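Local coordinates for protein nucleoporin NUP82 (PDB 5CWW) that probably serves as a structural component of the nuclear pore complex and a docking partner for transport factors, represented here by its N-terminal beta-propeller domain, at residues 167-178 / 191-202; 503-511 / 558-566. All coordinates share one frame; numbering follows the deposited sequence. Where two conformers were deposited one is given.

Interaction 1. Residues 167-178 / 191-202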
loop_
_atom_site.group_PDB
_atom_site.type_symbol
_atom_site.label_atom_id
_atom_site.label_comp_id
_atom_site.label_asym_id
_atom_site.label_seq_id
_atom_site.Cartn_x
_atom_site.Cartn_y
_atom_site.Cartn_z
ATOM N N THR B 167 14.262 11.855 -4.695
ATOM C CA THR B 167 13.669 10.546 -4.437
ATOM C C THR B 167 12.438 10.319 -5.312
ATOM O O THR B 167 12.409 9.409 -6.140
ATOM C CB THR B 167 13.276 10.402 -2.954
ATOM O OG1 THR B 167 14.412 10.691 -2.129
ATOM C CG2 THR B 167 12.781 8.996 -2.659
ATOM N N HIS B 168 11.417 11.147 -5.117
ATOM C CA HIS B 168 10.197 11.050 -5.906
ATOM C C HIS B 168 10.328 11.908 -7.160
ATOM O O HIS B 168 9.915 13.069 -7.188
ATOM C CB HIS B 168 8.986 11.462 -5.071
ATOM C CG HIS B 168 8.669 10.503 -3.965
ATOM N ND1 HIS B 168 8.447 9.161 -4.189
ATOM C CD2 HIS B 168 8.538 10.688 -2.630
ATOM C CE1 HIS B 168 8.192 8.560 -3.039
ATOM N NE2 HIS B 168 8.241 9.466 -2.078
ATOM N N VAL B 169 10.909 11.310 -8.196
ATOM C CA VAL B 169 11.255 12.009 -9.428
ATOM C C VAL B 169 10.877 11.141 -10.624
ATOM O O VAL B 169 10.733 9.924 -10.494
ATOM C CB VAL B 169 12.765 12.339 -9.478
ATOM C CG1 VAL B 169 13.077 13.323 -10.594
ATOM C CG2 VAL B 169 13.223 12.916 -8.153
ATOM N N THR B 170 10.720 11.765 -11.786
ATOM C CA THR B 170 10.341 11.049 -12.997
ATOM C C THR B 170 11.395 10.032 -13.429
ATOM O O THR B 170 11.090 9.100 -14.174
ATOM C CB THR B 170 10.082 12.023 -14.161
ATOM O OG1 THR B 170 11.177 12.939 -14.275
ATOM C CG2 THR B 170 8.796 12.806 -13.931
ATOM N N SER B 171 12.628 10.205 -12.962
ATOM C CA SER B 171 13.714 9.302 -13.331
ATOM C C SER B 171 13.783 8.088 -12.404
ATOM O O SER B 171 14.604 7.195 -12.615
ATOM C CB SER B 171 15.058 10.041 -13.323
ATOM O OG SER B 171 15.362 10.566 -12.042
ATOM N N ARG B 172 12.925 8.056 -11.383
ATOM C CA ARG B 172 12.881 6.937 -10.446
ATOM C C ARG B 172 11.506 6.276 -10.473
ATOM O O ARG B 172 10.682 6.584 -11.331
ATOM C CB ARG B 172 13.211 7.411 -9.027
ATOM C CG ARG B 172 14.636 7.910 -8.848
ATOM C CD ARG B 172 15.641 6.766 -8.790
ATOM N NE ARG B 172 16.514 6.870 -7.621
ATOM C CZ ARG B 172 16.404 6.140 -6.511
ATOM N NH1 ARG B 172 15.461 5.216 -6.389
ATOM N NH2 ARG B 172 17.257 6.334 -5.514
ATOM N N SER B 173 11.262 5.364 -9.537
ATOM C CA SER B 173 10.016 4.607 -9.511
ATOM C C SER B 173 8.816 5.500 -9.204
ATOM O O SER B 173 8.891 6.391 -8.358
ATOM C CB SER B 173 10.101 3.480 -8.482
ATOM O OG SER B 173 8.929 2.684 -8.500
ATOM N N ALA B 174 7.712 5.248 -9.898
ATOM C CA ALA B 174 6.484 6.021 -9.712
ATOM C C ALA B 174 5.906 5.878 -8.306
ATOM O O ALA B 174 6.043 4.832 -7.672
ATOM C CB ALA B 174 5.449 5.598 -10.742
ATOM N N VAL B 175 5.256 6.937 -7.830
ATOM C CA VAL B 175 4.593 6.915 -6.530
ATOM C C VAL B 175 3.176 6.365 -6.688
ATOM O O VAL B 175 2.425 6.783 -7.571
ATOM C CB VAL B 175 4.558 8.319 -5.873
ATOM C CG1 VAL B 175 3.804 9.327 -6.740
ATOM C CG2 VAL B 175 3.957 8.236 -4.475
ATOM N N VAL B 176 2.821 5.430 -5.816
ATOM C CA VAL B 176 1.561 4.705 -5.918
ATOM C C VAL B 176 0.584 5.108 -4.821
ATOM O O VAL B 176 -0.604 5.312 -5.080
ATOM C CB VAL B 176 1.814 3.186 -5.855
ATOM C CG1 VAL B 176 0.522 2.420 -5.745
ATOM C CG2 VAL B 176 2.587 2.738 -7.088
ATOM N N SER B 177 1.087 5.222 -3.598
ATOM C CA SER B 177 0.253 5.604 -2.470
ATOM C C SER B 177 0.954 6.608 -1.574
ATOM O O SER B 177 2.172 6.558 -1.386
ATOM C CB SER B 177 -0.140 4.376 -1.648
ATOM O OG SER B 177 -0.801 3.417 -2.451
ATOM N N ALA B 178 0.158 7.525 -1.038
ATOM C CA ALA B 178 0.591 8.422 0.015
ATOM C C ALA B 178 -0.476 8.416 1.092
ATOM O O ALA B 178 -1.614 8.820 0.845
ATOM C CB ALA B 178 0.813 9.827 -0.522
ATOM N N VAL B 191 3.502 8.513 4.926
ATOM C CA VAL B 191 4.090 7.315 4.342
ATOM C C VAL B 191 3.844 7.316 2.840
ATOM O O VAL B 191 2.699 7.404 2.399
ATOM C CB VAL B 191 3.509 6.021 4.950
ATOM C CG1 VAL B 191 4.122 4.791 4.286
ATOM C CG2 VAL B 191 3.746 5.982 6.448
ATOM N N THR B 192 4.921 7.216 2.064
ATOM C CA THR B 192 4.811 7.069 0.619
ATOM C C THR B 192 5.272 5.675 0.212
ATOM O O THR B 192 6.154 5.090 0.842
ATOM C CB THR B 192 5.638 8.134 -0.137
ATOM O OG1 THR B 192 7.030 8.006 0.189
ATOM C CG2 THR B 192 5.158 9.537 0.219
ATOM N N VAL B 193 4.651 5.142 -0.834
ATOM C CA VAL B 193 4.999 3.831 -1.359
ATOM C C VAL B 193 5.093 3.917 -2.877
ATOM O O VAL B 193 4.213 4.480 -3.533
ATOM C CB VAL B 193 3.962 2.755 -0.959
ATOM C CG1 VAL B 193 4.442 1.370 -1.364
ATOM C CG2 VAL B 193 3.691 2.800 0.538
ATOM N N THR B 194 6.170 3.358 -3.422
ATOM C CA THR B 194 6.409 3.363 -4.859
ATOM C C THR B 194 6.071 2.008 -5.465
ATOM O O THR B 194 5.926 1.023 -4.740
ATOM C CB THR B 194 7.877 3.711 -5.177
ATOM O OG1 THR B 194 8.742 2.813 -4.475
ATOM C CG2 THR B 194 8.193 5.136 -4.753
ATOM N N GLU B 195 5.934 1.970 -6.788
ATOM C CA GLU B 195 5.689 0.722 -7.509
ATOM C C GLU B 195 6.714 -0.356 -7.181
ATOM O O GLU B 195 6.367 -1.529 -7.068
ATOM C CB GLU B 195 5.689 0.961 -9.020
ATOM C CG GLU B 195 4.388 1.508 -9.571
ATOM C CD GLU B 195 4.368 1.530 -11.088
ATOM O OE1 GLU B 195 5.455 1.629 -11.698
ATOM O OE2 GLU B 195 3.265 1.439 -11.669
ATOM N N ASP B 196 7.974 0.040 -7.018
ATOM C CA ASP B 196 9.034 -0.925 -6.740
ATOM C C ASP B 196 9.128 -1.211 -5.241
ATOM O O ASP B 196 10.174 -1.615 -4.736
ATOM C CB ASP B 196 10.378 -0.431 -7.295
ATOM C CG ASP B 196 10.861 0.850 -6.638
ATOM O OD1 ASP B 196 10.037 1.588 -6.061
ATOM O OD2 ASP B 196 12.077 1.122 -6.713
ATOM N N ALA B 197 8.015 -0.997 -4.542
ATOM C CA ALA B 197 7.835 -1.470 -3.172
ATOM C C ALA B 197 8.858 -0.905 -2.192
ATOM O O ALA B 197 9.372 -1.628 -1.339
ATOM C CB ALA B 197 7.874 -2.998 -3.143
ATOM N N ILE B 198 9.153 0.384 -2.313
ATOM C CA ILE B 198 9.953 1.064 -1.306
ATOM C C ILE B 198 9.036 1.900 -0.422
ATOM O O ILE B 198 8.306 2.763 -0.908
ATOM C CB ILE B 198 11.038 1.946 -1.939
ATOM C CG1 ILE B 198 11.995 1.078 -2.765
ATOM C CG2 ILE B 198 11.816 2.683 -0.860
ATOM C CD1 ILE B 198 12.842 1.854 -3.721
ATOM N N VAL B 199 9.080 1.625 0.877
ATOM C CA VAL B 199 8.251 2.315 1.856
ATOM C C VAL B 199 9.079 3.395 2.535
ATOM O O VAL B 199 10.158 3.120 3.062
ATOM C CB VAL B 199 7.687 1.341 2.913
ATOM C CG1 VAL B 199 6.839 2.084 3.942
ATOM C CG2 VAL B 199 6.869 0.246 2.242
ATOM N N ARG B 200 8.575 4.623 2.508
ATOM C CA ARG B 200 9.290 5.753 3.087
ATOM C C ARG B 200 8.413 6.544 4.047
ATOM O O ARG B 200 7.326 6.998 3.687
ATOM C CB ARG B 200 9.820 6.665 1.979
ATOM C CG ARG B 200 11.130 6.180 1.376
ATOM C CD ARG B 200 11.613 7.109 0.279
ATOM N NE ARG B 200 11.080 6.724 -1.025
ATOM C CZ ARG B 200 11.761 6.090 -1.976
ATOM N NH1 ARG B 200 13.033 5.763 -1.804
ATOM N NH2 ARG B 200 11.162 5.792 -3.119
ATOM N N VAL B 201 8.900 6.681 5.276
ATOM C CA VAL B 201 8.230 7.462 6.306
ATOM C C VAL B 201 8.845 8.861 6.390
ATOM O O VAL B 201 10.042 9.006 6.651
ATOM C CB VAL B 201 8.328 6.773 7.681
ATOM C CG1 VAL B 201 7.575 7.579 8.739
ATOM C CG2 VAL B 201 7.791 5.340 7.607
ATOM N N TRP B 202 8.023 9.884 6.166
ATOM C CA TRP B 202 8.455 11.277 6.266
ATOM C C TRP B 202 7.783 11.934 7.462
ATOM O O TRP B 202 6.561 11.871 7.595
ATOM C CB TRP B 202 8.108 12.055 4.995
ATOM C CG TRP B 202 8.387 11.323 3.719
ATOM C CD1 TRP B 202 7.634 10.327 3.164
ATOM C CD2 TRP B 202 9.483 11.543 2.822
ATOM N NE1 TRP B 202 8.198 9.908 1.984
ATOM C CE2 TRP B 202 9.334 10.639 1.751
ATOM C CE3 TRP B 202 10.577 12.414 2.823
ATOM C CZ2 TRP B 202 10.239 10.582 0.693
ATOM C CZ3 TRP B 202 11.474 12.354 1.771
ATOM C CH2 TRP B 202 11.300 11.446 0.721
#
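Strand 175-178 runs antiparallel to strand 191-194, their axes at 156°, and a classic beta bulge shifts the register by one: Val-193 O takes both Val-176 N (2.8 Å) and Ser-177 N. Beyond the bulge, Glu-195 N bonds to Ala-174 O at 3.0 Å. In the loop leading into the first strand, the end of the His-168 side chain comes near the hairpin, and its NE2 meets Thr-192 OG1 at the ring's edge, in the imidazole plane, at 3.0 Å. The same hydroxyl accepts Trp-202 NE1 from the other ring's edge at 2.9 Å, almost straight at 173°. Thr-192 can serve both because chi1 of 61° places OG1 between its own backbone N and carbonyl carbon. These bonds match the Trp, Thr and His members of the WD-repeat structural tetrad, and they tie the entry loop to the second and third strands of a propeller blade. Thr-194 CG2 also sits at the imidazole edge, 3.8 Å from His-168 CE1. A phenylalanine in place of this histidine would probably cost the Thr-192 hydroxyl its imidazole partner and the entry loop its polar tie.

Interaction 2. Residues 503-511 / 558-566; sequences YVTHPAGIT and TQSPLAAAT
Thr-505 works in two directions against the 558-566 segment: its OG1 accepts the backbone N-H of Ala-565 at 2.9 Å, the one hydrogen bond between the segments, while its CG2 comes to 3.7 Å from Leu-562 CB. A chi1 of -57° sets OG1 anti to the carbonyl carbon and CG2 anti to the backbone N, which sends the hydroxyl to Ala-565 and the methyl to Leu-562. Leu-562 reaches in toward the hairpin, crossing Thr-505 and Ile-510 at a slant; its CD1 rests 3.4 Å from His-506 O and 4.0 Å from Ile-510 CG1. The methyl of Ala-565 is shared among three residues, touching Thr-505 OG1, Tyr-503 CB at 4.0 Å and Ile-510 CG2. At the other end two prolines meet, Pro-507 CG lying 4.0 Å from Pro-561 CA.

The segment belongs to the blade-to-blade connection of a beta-propeller, from outermost strand 548-554 to strand 566-570, and it runs back along strand 501-506, from the turn toward Tyr-503.

The hairpin's tip is fixed by a type I turn from His-506 to Gly-509, in which Ala-508 N also bonds to His-506 ND1 (3.1 Å). Gly-509 has a phi of 164°, where a CB would jam against the preceding carbonyl oxygen. One step further out, the side-chain amide of Gln-555 bonds through NE2 to the carbonyls of both Pro-507 and Ser-560, pinning the turn to the connecting chain. Ser-579, on strand 576-580, gives its hydroxyl to Ala-563 O and packs against Leu-562, while Ile-577 of the same strand lies on Ala-565 and Tyr-503.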
loop_
_atom_site.group_PDB
_atom_site.type_symbol
_atom_site.label_atom_id
_atom_site.label_comp_id
_atom_site.label_asym_id
_atom_site.label_seq_id
_atom_site.Cartn_x
_atom_site.Cartn_y
_atom_site.Cartn_z
ATOM N N TYR B 503 -17.060 2.985 -0.805
ATOM C CA TYR B 503 -17.438 3.131 -2.206
ATOM C C TYR B 503 -16.398 2.558 -3.159
ATOM O O TYR B 503 -15.220 2.465 -2.828
ATOM C CB TYR B 503 -17.674 4.603 -2.531
ATOM C CG TYR B 503 -18.690 5.236 -1.622
ATOM C CD1 TYR B 503 -20.042 5.149 -1.906
ATOM C CD2 TYR B 503 -18.300 5.919 -0.478
ATOM C CE1 TYR B 503 -20.980 5.716 -1.077
ATOM C CE2 TYR B 503 -19.236 6.496 0.360
ATOM C CZ TYR B 503 -20.576 6.391 0.053
ATOM O OH TYR B 503 -21.521 6.958 0.876
ATOM N N VAL B 504 -16.863 2.171 -4.342
ATOM C CA VAL B 504 -15.993 1.759 -5.434
ATOM C C VAL B 504 -16.259 2.664 -6.629
ATOM O O VAL B 504 -17.379 2.709 -7.142
ATOM C CB VAL B 504 -16.219 0.282 -5.822
ATOM C CG1 VAL B 504 -15.436 -0.090 -7.081
ATOM C CG2 VAL B 504 -15.831 -0.628 -4.673
ATOM N N THR B 505 -15.227 3.386 -7.058
ATOM C CA THR B 505 -15.328 4.288 -8.201
ATOM C C THR B 505 -14.571 3.718 -9.393
ATOM O O THR B 505 -13.457 3.217 -9.257
ATOM C CB THR B 505 -14.778 5.691 -7.873
ATOM O OG1 THR B 505 -15.476 6.232 -6.745
ATOM C CG2 THR B 505 -14.945 6.630 -9.066
ATOM N N HIS B 506 -15.188 3.821 -10.563
ATOM C CA HIS B 506 -14.646 3.268 -11.797
ATOM C C HIS B 506 -15.236 4.090 -12.939
ATOM O O HIS B 506 -16.322 4.651 -12.784
ATOM C CB HIS B 506 -15.007 1.782 -11.918
ATOM C CG HIS B 506 -14.367 1.085 -13.078
ATOM N ND1 HIS B 506 -14.959 1.009 -14.319
ATOM C CD2 HIS B 506 -13.193 0.417 -13.180
ATOM C CE1 HIS B 506 -14.174 0.333 -15.140
ATOM N NE2 HIS B 506 -13.096 -0.037 -14.473
ATOM N N PRO B 507 -14.531 4.189 -14.079
ATOM C CA PRO B 507 -15.105 4.961 -15.190
ATOM C C PRO B 507 -16.509 4.505 -15.599
ATOM O O PRO B 507 -17.262 5.288 -16.175
ATOM C CB PRO B 507 -14.104 4.727 -16.323
ATOM C CG PRO B 507 -12.803 4.526 -15.622
ATOM C CD PRO B 507 -13.135 3.797 -14.350
ATOM N N ALA B 508 -16.855 3.259 -15.290
ATOM C CA ALA B 508 -18.167 2.723 -15.630
ATOM C C ALA B 508 -19.242 3.251 -14.685
ATOM O O ALA B 508 -20.397 3.411 -15.078
ATOM C CB ALA B 508 -18.139 1.203 -15.598
ATOM N N GLY B 509 -18.861 3.520 -13.439
ATOM C CA GLY B 509 -19.797 4.046 -12.460
ATOM C C GLY B 509 -19.311 3.939 -11.025
ATOM O O GLY B 509 -18.175 3.537 -10.770
ATOM N N ILE B 510 -20.185 4.307 -10.091
ATOM C CA ILE B 510 -19.871 4.290 -8.665
ATOM C C ILE B 510 -20.800 3.324 -7.932
ATOM O O ILE B 510 -21.989 3.241 -8.241
ATOM C CB ILE B 510 -19.997 5.697 -8.040
ATOM C CG1 ILE B 510 -19.132 6.698 -8.814
ATOM C CG2 ILE B 510 -19.592 5.666 -6.567
ATOM C CD1 ILE B 510 -19.312 8.143 -8.387
ATOM N N THR B 511 -20.249 2.609 -6.954
ATOM C CA THR B 511 -21.005 1.628 -6.180
ATOM C C THR B 511 -20.849 1.837 -4.677
ATOM O O THR B 511 -19.742 2.022 -4.179
ATOM C CB THR B 511 -20.567 0.189 -6.523
ATOM O OG1 THR B 511 -20.768 -0.052 -7.921
ATOM C CG2 THR B 511 -21.367 -0.837 -5.721
ATOM N N THR B 558 -19.263 7.032 -22.216
ATOM C CA THR B 558 -18.225 8.015 -21.934
ATOM C C THR B 558 -17.102 7.346 -21.149
ATOM O O THR B 558 -17.292 6.920 -20.009
ATOM C CB THR B 558 -18.780 9.216 -21.144
ATOM O OG1 THR B 558 -20.011 9.655 -21.735
ATOM C CG2 THR B 558 -17.785 10.363 -21.141
ATOM N N GLN B 559 -15.931 7.257 -21.771
ATOM C CA GLN B 559 -14.785 6.581 -21.175
ATOM C C GLN B 559 -14.067 7.464 -20.157
ATOM O O GLN B 559 -13.030 7.079 -19.616
ATOM C CB GLN B 559 -13.807 6.142 -22.267
ATOM C CG GLN B 559 -14.403 5.161 -23.265
ATOM C CD GLN B 559 -13.429 4.775 -24.361
ATOM O OE1 GLN B 559 -12.535 5.545 -24.711
ATOM N NE2 GLN B 559 -13.600 3.578 -24.909
ATOM N N SER B 560 -14.621 8.646 -19.906
ATOM C CA SER B 560 -14.033 9.591 -18.963
ATOM C C SER B 560 -13.886 8.972 -17.575
ATOM O O SER B 560 -14.854 8.453 -17.025
ATOM C CB SER B 560 -14.889 10.855 -18.872
ATOM O OG SER B 560 -14.663 11.534 -17.650
ATOM N N PRO B 561 -12.674 9.023 -17.001
ATOM C CA PRO B 561 -12.520 8.480 -15.649
ATOM C C PRO B 561 -13.182 9.372 -14.607
ATOM O O PRO B 561 -13.259 10.587 -14.798
ATOM C CB PRO B 561 -11.004 8.443 -15.457
ATOM C CG PRO B 561 -10.502 9.548 -16.308
ATOM C CD PRO B 561 -11.413 9.599 -17.505
ATOM N N LEU B 562 -13.655 8.769 -13.522
ATOM C CA LEU B 562 -14.311 9.514 -12.458
ATOM C C LEU B 562 -13.359 9.732 -11.292
ATOM O O LEU B 562 -12.591 8.840 -10.929
ATOM C CB LEU B 562 -15.567 8.780 -11.979
ATOM C CG LEU B 562 -16.604 8.443 -13.054
ATOM C CD1 LEU B 562 -17.779 7.698 -12.439
ATOM C CD2 LEU B 562 -17.084 9.699 -13.771
ATOM N N ALA B 563 -13.407 10.926 -10.714
ATOM C CA ALA B 563 -12.678 11.201 -9.488
ATOM C C ALA B 563 -13.192 10.278 -8.390
ATOM O O ALA B 563 -14.399 10.054 -8.277
ATOM C CB ALA B 563 -12.834 12.655 -9.086
ATOM N N ALA B 564 -12.273 9.727 -7.601
ATOM C CA ALA B 564 -12.634 8.834 -6.507
ATOM C C ALA B 564 -13.699 9.476 -5.631
ATOM O O ALA B 564 -13.576 10.638 -5.243
ATOM C CB ALA B 564 -11.410 8.484 -5.681
ATOM N N ALA B 565 -14.747 8.711 -5.339
ATOM C CA ALA B 565 -15.885 9.207 -4.576
ATOM C C ALA B 565 -15.443 9.785 -3.237
ATOM O O ALA B 565 -14.614 9.202 -2.544
ATOM C CB ALA B 565 -16.897 8.094 -4.360
ATOM N N THR B 566 -16.000 10.939 -2.889
ATOM C CA THR B 566 -15.704 11.597 -1.624
ATOM C C THR B 566 -16.983 11.730 -0.810
ATOM O O THR B 566 -17.903 12.451 -1.197
ATOM C CB THR B 566 -15.081 12.987 -1.842
ATOM O OG1 THR B 566 -13.943 12.872 -2.708
ATOM C CG2 THR B 566 -14.652 13.598 -0.518
#

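Interactions 1 and 2 lie in different blades of the propeller, centres 25 Å apart and nearest atoms about 11 Å apart, so they do not touch. Both set an inter-blade connection against the hairpin of a blade's second and third strands, close to a type I turn. The direction differs. In interaction 1 the connection packs on the blade it is about to enter, and strand 175-178 joins that blade's sheet; in interaction 2 it packs on the blade it has just left. The chemistry differs too: strand pairing and a buried polar chain in interaction 1, mostly apolar contact in interaction 2. No other chain of the assembly touches either contact.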